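Local coordinates for mandelate racemase/muconate lactonizing protein (Paenibacillus sp., PDB 3V5C) that probably dehydrates galacturonate as a magnesium-dependent lyase of the enolase superfamily, at residues 245-250 with 278-283; 289-294 with 323-328. The protein carries 1 engineered substitution. All blocks are in the same frame, centred on the assembly; numbering follows the deposited sequence.

Contacts 1 and 2 follow one another along the chain in the TIM-barrel-like domain of this enolase-type protein, their centres about 24 Å apart. Strand 281-282, entered from contact 1, leads on to helix 291-303 of contact 2, and the two meet where Trp-294 CH2 packs 3.5 Å from Leu-282 O. Contact 1 ties a barrel helix to the start of that strand by a salt bridge; contact 2 is buried apolar packing between two successive helices. In the neighbouring strand 258-261, Asp-261, bonded through its backbone to Val-281, binds magnesium together with Glu-238. The side chain of Val-279 lies about 8 Å, and that of Trp-294 about 12 Å, from a bound magnesium ion.

Contact 1. Residues 245-250 with 278-283; sequences DLKEWL and RVDVLQ
Helix 240-253 comes nearest to the loop leading into strand 281-282 at Lys-247 and Arg-278, whose CA atoms are 6.6 Å apart. From there the Lys-247 side chain runs out to meet Asp-280 coming from the opposite direction. The ammonium sits in the mouth of the carboxylate: NZ is 2.8 Å from OD1 of Asp-280 and 2.8 Å from its OD2, and each oxygen offers its syn lone pair, a forked salt bridge. A bend at chi2 (-70°) and another at chi4 (135°) bring the lysine chain past the loop, with its CE 3.8 Å from Arg-278 O. That carbonyl is buried here without a hydrogen-bond partner. Asp-280 OD2 also accepts the backbone N-H of Ile-259, the neighbouring strand's residue against which the lysine chain packs. Arg-278 turns its own charge to Glu-240, at the start of the helix. Lysine and aspartate thus link the outer helix to the barrel strands at the end where strand 281-282 begins; the N-H of Ile-259, a further donor to OD2, probably helps to fix the orientation of the carboxylate, and the paired charges probably offset one another in this partly buried place.

Contact 2. Residues 289-294 with 323-328; sequences PGFTHW and GHLSAA
Gly-323 O is gripped twice by Ser-326: OG donates a bond of 2.7 Å to it, and Ser-326 N adds a weak one. The hydroxyl approaches at a C=O...donor angle of 151°, and its bond ties the serine back onto the turn that carries Leu-325. Across the contact the meeting is apolar. With CG anti to the backbone N (chi1 175°), Leu-325 extends its branched end toward the other helix, between Phe-291 and Trp-294. Its CD1 stands over the centre of the Phe-291 ring, 4.2 Å above the plane. CD2 makes the closer approach to Trp-294, 3.5 Å from its CB, with CD1 also nearby, the two side chains crossing at about a right angle. The phenyl reaches past the leucine tip to the backbone of helix 317-325: Phe-291 CE1 lies 3.6 Å from Leu-325 N and 3.7 Å from Leu-325 CB, while the carbonyl carbon of His-324 sits at the ring edge. An alanine at Phe-291 would remove this ring and is likely to leave Leu-325 CD1 without the face it packs on, opening a gap between the helices. Val-111, Val-115 and Leu-100 also touch the phenyl, so helices 92-107 and 111-115 join the packing. Glu-96 receives the N-H groups of Phe-291 and Thr-292, right after the N-cap Gly-290, where its charge probably suits the helix start, and Trp-294 NE1 donates to Tyr-284 O. The helix-to-helix junction itself rests mainly on one leucine fitted against two aromatic residues, with the phenyl also against the backbone of His-324 and Leu-325.

Contact 1. Residues 245-250 with 278-283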
loop_
_atom_site.group_PDB
_atom_site.type_symbol
_atom_site.label_atom_id
_atom_site.label_comp_id
_atom_site.label_asym_id
_atom_site.label_seq_id
_atom_site.Cartn_x
_atom_site.Cartn_y
_atom_site.Cartn_z
ATOM N N ASP A 245 14.441 14.305 -18.450
ATOM C CA ASP A 245 13.795 15.231 -19.384
ATOM C C ASP A 245 12.531 15.828 -18.759
ATOM O O ASP A 245 12.390 17.046 -18.691
ATOM C CB ASP A 245 13.517 14.512 -20.722
ATOM C CG ASP A 245 12.791 15.390 -21.750
ATOM O OD1 ASP A 245 11.894 16.156 -21.361
ATOM O OD2 ASP A 245 13.092 15.285 -22.969
ATOM N N LEU A 246 11.640 14.972 -18.262
ATOM C CA LEU A 246 10.393 15.431 -17.656
ATOM C C LEU A 246 10.648 16.397 -16.500
ATOM O O LEU A 246 10.000 17.433 -16.390
ATOM C CB LEU A 246 9.579 14.238 -17.158
ATOM C CG LEU A 246 8.179 14.566 -16.630
ATOM C CD1 LEU A 246 7.416 15.328 -17.691
ATOM C CD2 LEU A 246 7.456 13.286 -16.296
ATOM N N LYS A 247 11.594 16.050 -15.635
ATOM C CA LYS A 247 11.923 16.913 -14.509
ATOM C C LYS A 247 12.390 18.297 -14.943
ATOM O O LYS A 247 11.998 19.303 -14.356
ATOM C CB LYS A 247 12.984 16.245 -13.642
ATOM C CG LYS A 247 12.431 15.147 -12.778
ATOM C CD LYS A 247 11.562 15.734 -11.709
ATOM C CE LYS A 247 11.580 14.870 -10.467
ATOM N NZ LYS A 247 11.728 15.721 -9.253
ATOM N N GLU A 248 13.232 18.340 -15.969
ATOM C CA GLU A 248 13.735 19.614 -16.482
ATOM C C GLU A 248 12.592 20.426 -17.076
ATOM O O GLU A 248 12.501 21.632 -16.875
ATOM C CB GLU A 248 14.833 19.361 -17.513
ATOM C CG GLU A 248 15.282 20.571 -18.300
ATOM C CD GLU A 248 16.516 20.265 -19.131
ATOM O OE1 GLU A 248 17.304 19.384 -18.718
ATOM O OE2 GLU A 248 16.696 20.892 -20.196
ATOM N N TRP A 249 11.712 19.745 -17.803
ATOM C CA TRP A 249 10.543 20.360 -18.409
ATOM C C TRP A 249 9.619 20.940 -17.326
ATOM O O TRP A 249 9.179 22.078 -17.430
ATOM C CB TRP A 249 9.818 19.300 -19.241
ATOM C CG TRP A 249 8.608 19.766 -20.011
ATOM C CD1 TRP A 249 8.580 20.272 -21.278
ATOM C CD2 TRP A 249 7.249 19.687 -19.580
ATOM N NE1 TRP A 249 7.281 20.551 -21.651
ATOM C CE2 TRP A 249 6.445 20.197 -20.624
ATOM C CE3 TRP A 249 6.628 19.241 -18.406
ATOM C CZ2 TRP A 249 5.061 20.264 -20.533
ATOM C CZ3 TRP A 249 5.246 19.322 -18.313
ATOM C CH2 TRP A 249 4.480 19.830 -19.370
ATOM N N LEU A 250 9.329 20.158 -16.291
ATOM C CA LEU A 250 8.517 20.639 -15.182
ATOM C C LEU A 250 9.167 21.854 -14.518
ATOM O O LEU A 250 8.478 22.785 -14.104
ATOM C CB LEU A 250 8.329 19.535 -14.142
ATOM C CG LEU A 250 7.356 18.416 -14.522
ATOM C CD1 LEU A 250 7.461 17.296 -13.502
ATOM C CD2 LEU A 250 5.938 18.950 -14.588
ATOM N N ARG A 278 15.713 12.101 -10.339
ATOM C CA ARG A 278 14.778 11.851 -11.438
ATOM C C ARG A 278 13.412 11.346 -10.961
ATOM O O ARG A 278 12.424 11.432 -11.711
ATOM C CB ARG A 278 15.370 10.854 -12.449
ATOM C CG ARG A 278 16.515 11.402 -13.327
ATOM C CD ARG A 278 17.789 11.561 -12.519
ATOM N NE ARG A 278 18.991 11.654 -13.350
ATOM C CZ ARG A 278 19.575 12.794 -13.708
ATOM N NH1 ARG A 278 19.058 13.967 -13.356
ATOM N NH2 ARG A 278 20.683 12.761 -14.442
ATOM N N VAL A 279 13.359 10.841 -9.725
ATOM C CA VAL A 279 12.141 10.256 -9.158
ATOM C C VAL A 279 12.082 10.672 -7.689
ATOM O O VAL A 279 13.113 10.679 -7.013
ATOM C CB VAL A 279 12.138 8.704 -9.282
ATOM C CG1 VAL A 279 10.972 8.095 -8.517
ATOM C CG2 VAL A 279 12.117 8.262 -10.760
ATOM N N ASP A 280 10.901 11.069 -7.206
ATOM C CA ASP A 280 10.776 11.656 -5.869
ATOM C C ASP A 280 10.168 10.730 -4.824
ATOM O O ASP A 280 10.493 10.826 -3.647
ATOM C CB ASP A 280 9.911 12.912 -5.948
ATOM C CG ASP A 280 10.450 13.900 -6.948
ATOM O OD1 ASP A 280 11.622 14.317 -6.797
ATOM O OD2 ASP A 280 9.728 14.226 -7.902
ATOM N N VAL A 281 9.271 9.847 -5.262
ATOM C CA VAL A 281 8.462 9.038 -4.370
ATOM C C VAL A 281 8.582 7.593 -4.819
ATOM O O VAL A 281 8.367 7.288 -5.988
ATOM C CB VAL A 281 6.975 9.432 -4.476
ATOM C CG1 VAL A 281 6.123 8.540 -3.593
ATOM C CG2 VAL A 281 6.771 10.902 -4.104
ATOM N N LEU A 282 8.957 6.720 -3.897
ATOM C CA LEU A 282 9.172 5.304 -4.217
ATOM C C LEU A 282 8.013 4.460 -3.713
ATOM O O LEU A 282 7.549 4.634 -2.580
ATOM C CB LEU A 282 10.478 4.799 -3.611
ATOM C CG LEU A 282 11.780 5.224 -4.303
ATOM C CD1 LEU A 282 11.769 4.818 -5.784
ATOM C CD2 LEU A 282 12.035 6.713 -4.146
ATOM N N GLN A 283 7.573 3.514 -4.532
ATOM C CA GLN A 283 6.295 2.860 -4.273
ATOM C C GLN A 283 6.345 1.349 -4.298
ATOM O O GLN A 283 5.376 0.709 -4.690
ATOM C CB GLN A 283 5.247 3.363 -5.285
ATOM C CG GLN A 283 5.100 4.889 -5.280
ATOM C CD GLN A 283 4.066 5.354 -6.283
ATOM O OE1 GLN A 283 4.218 5.147 -7.484
ATOM N NE2 GLN A 283 2.999 5.978 -5.789
#

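Contact 2. Residues 289-294 with 323-328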
loop_
_atom_site.group_PDB
_atom_site.type_symbol
_atom_site.label_atom_id
_atom_site.label_comp_id
_atom_site.label_asym_id
_atom_site.label_seq_id
_atom_site.Cartn_x
_atom_site.Cartn_y
_atom_site.Cartn_z
ATOM N N PRO A 289 8.111 -6.107 -1.682
ATOM C CA PRO A 289 9.021 -6.870 -0.823
ATOM C C PRO A 289 8.680 -6.908 0.668
ATOM O O PRO A 289 9.344 -7.655 1.394
ATOM C CB PRO A 289 10.349 -6.146 -1.012
ATOM C CG PRO A 289 9.935 -4.706 -1.208
ATOM C CD PRO A 289 8.694 -4.804 -2.065
ATOM N N GLY A 290 7.693 -6.143 1.125
ATOM C CA GLY A 290 7.269 -6.296 2.508
ATOM C C GLY A 290 7.713 -5.273 3.539
ATOM O O GLY A 290 8.394 -4.284 3.241
ATOM N N PHE A 291 7.280 -5.538 4.769
ATOM C CA PHE A 291 7.394 -4.625 5.898
ATOM C C PHE A 291 8.841 -4.461 6.379
ATOM O O PHE A 291 9.315 -3.337 6.551
ATOM C CB PHE A 291 6.519 -5.147 7.050
ATOM C CG PHE A 291 6.241 -4.114 8.134
ATOM C CD1 PHE A 291 5.090 -3.338 8.095
ATOM C CD2 PHE A 291 7.124 -3.940 9.198
ATOM C CE1 PHE A 291 4.828 -2.396 9.077
ATOM C CE2 PHE A 291 6.862 -3.000 10.204
ATOM C CZ PHE A 291 5.709 -2.219 10.134
ATOM N N THR A 292 9.510 -5.582 6.635
ATOM C CA THR A 292 10.892 -5.567 7.116
ATOM C C THR A 292 11.806 -4.906 6.084
ATOM O O THR A 292 12.659 -4.067 6.422
ATOM C CB THR A 292 11.361 -6.999 7.435
ATOM O OG1 THR A 292 10.500 -7.535 8.443
ATOM C CG2 THR A 292 12.792 -6.974 7.972
ATOM N N HIS A 293 11.575 -5.240 4.823
ATOM C CA HIS A 293 12.308 -4.621 3.726
ATOM C C HIS A 293 12.074 -3.106 3.733
ATOM O O HIS A 293 13.004 -2.294 3.583
ATOM C CB HIS A 293 11.855 -5.223 2.398
ATOM C CG HIS A 293 12.588 -4.676 1.219
ATOM N ND1 HIS A 293 13.616 -5.356 0.601
ATOM C CD2 HIS A 293 12.434 -3.517 0.533
ATOM C CE1 HIS A 293 14.068 -4.638 -0.411
ATOM N NE2 HIS A 293 13.371 -3.518 -0.473
ATOM N N TRP A 294 10.815 -2.712 3.910
ATOM C CA TRP A 294 10.458 -1.297 3.916
ATOM C C TRP A 294 11.059 -0.527 5.096
ATOM O O TRP A 294 11.391 0.645 4.961
ATOM C CB TRP A 294 8.933 -1.127 3.869
ATOM C CG TRP A 294 8.431 -0.718 2.519
ATOM C CD1 TRP A 294 7.645 -1.455 1.685
ATOM C CD2 TRP A 294 8.676 0.529 1.864
ATOM N NE1 TRP A 294 7.381 -0.733 0.528
ATOM C CE2 TRP A 294 7.999 0.487 0.618
ATOM C CE3 TRP A 294 9.399 1.683 2.205
ATOM C CZ2 TRP A 294 8.038 1.544 -0.289
ATOM C CZ3 TRP A 294 9.427 2.749 1.294
ATOM C CH2 TRP A 294 8.741 2.670 0.069
ATOM N N GLY A 323 -0.081 1.690 7.558
ATOM C CA GLY A 323 -0.288 2.613 8.659
ATOM C C GLY A 323 0.755 2.455 9.763
ATOM O O GLY A 323 1.317 3.446 10.223
ATOM N N HIS A 324 1.043 1.225 10.166
ATOM C CA HIS A 324 2.070 1.001 11.182
ATOM C C HIS A 324 3.481 1.306 10.682
ATOM O O HIS A 324 4.307 1.826 11.430
ATOM C CB HIS A 324 2.010 -0.439 11.705
ATOM C CG HIS A 324 0.857 -0.699 12.617
ATOM N ND1 HIS A 324 1.002 -0.814 13.987
ATOM C CD2 HIS A 324 -0.461 -0.859 12.359
ATOM C CE1 HIS A 324 -0.181 -1.047 14.527
ATOM N NE2 HIS A 324 -1.085 -1.077 13.563
ATOM N N LEU A 325 3.758 1.001 9.415
ATOM C CA LEU A 325 5.090 1.241 8.868
ATOM C C LEU A 325 5.457 2.712 8.967
ATOM O O LEU A 325 6.623 3.072 9.137
ATOM C CB LEU A 325 5.133 0.838 7.395
ATOM C CG LEU A 325 6.426 1.132 6.633
ATOM C CD1 LEU A 325 7.579 0.336 7.229
ATOM C CD2 LEU A 325 6.258 0.804 5.146
ATOM N N SER A 326 4.452 3.572 8.827
ATOM C CA SER A 326 4.693 5.006 8.818
ATOM C C SER A 326 5.473 5.483 10.030
ATOM O O SER A 326 6.188 6.476 9.927
ATOM C CB SER A 326 3.385 5.786 8.674
ATOM O OG SER A 326 2.676 5.781 9.890
ATOM N N ALA A 327 5.352 4.788 11.165
ATOM C CA ALA A 327 6.066 5.218 12.367
ATOM C C ALA A 327 7.577 5.024 12.272
ATOM O O ALA A 327 8.320 5.592 13.077
ATOM C CB ALA A 327 5.512 4.521 13.622
ATOM N N ALA A 328 8.028 4.229 11.302
ATOM C CA ALA A 328 9.454 3.917 11.151
ATOM C C ALA A 328 10.130 4.684 10.003
ATOM O O ALA A 328 11.327 4.505 9.760
ATOM C CB ALA A 328 9.636 2.417 10.948
#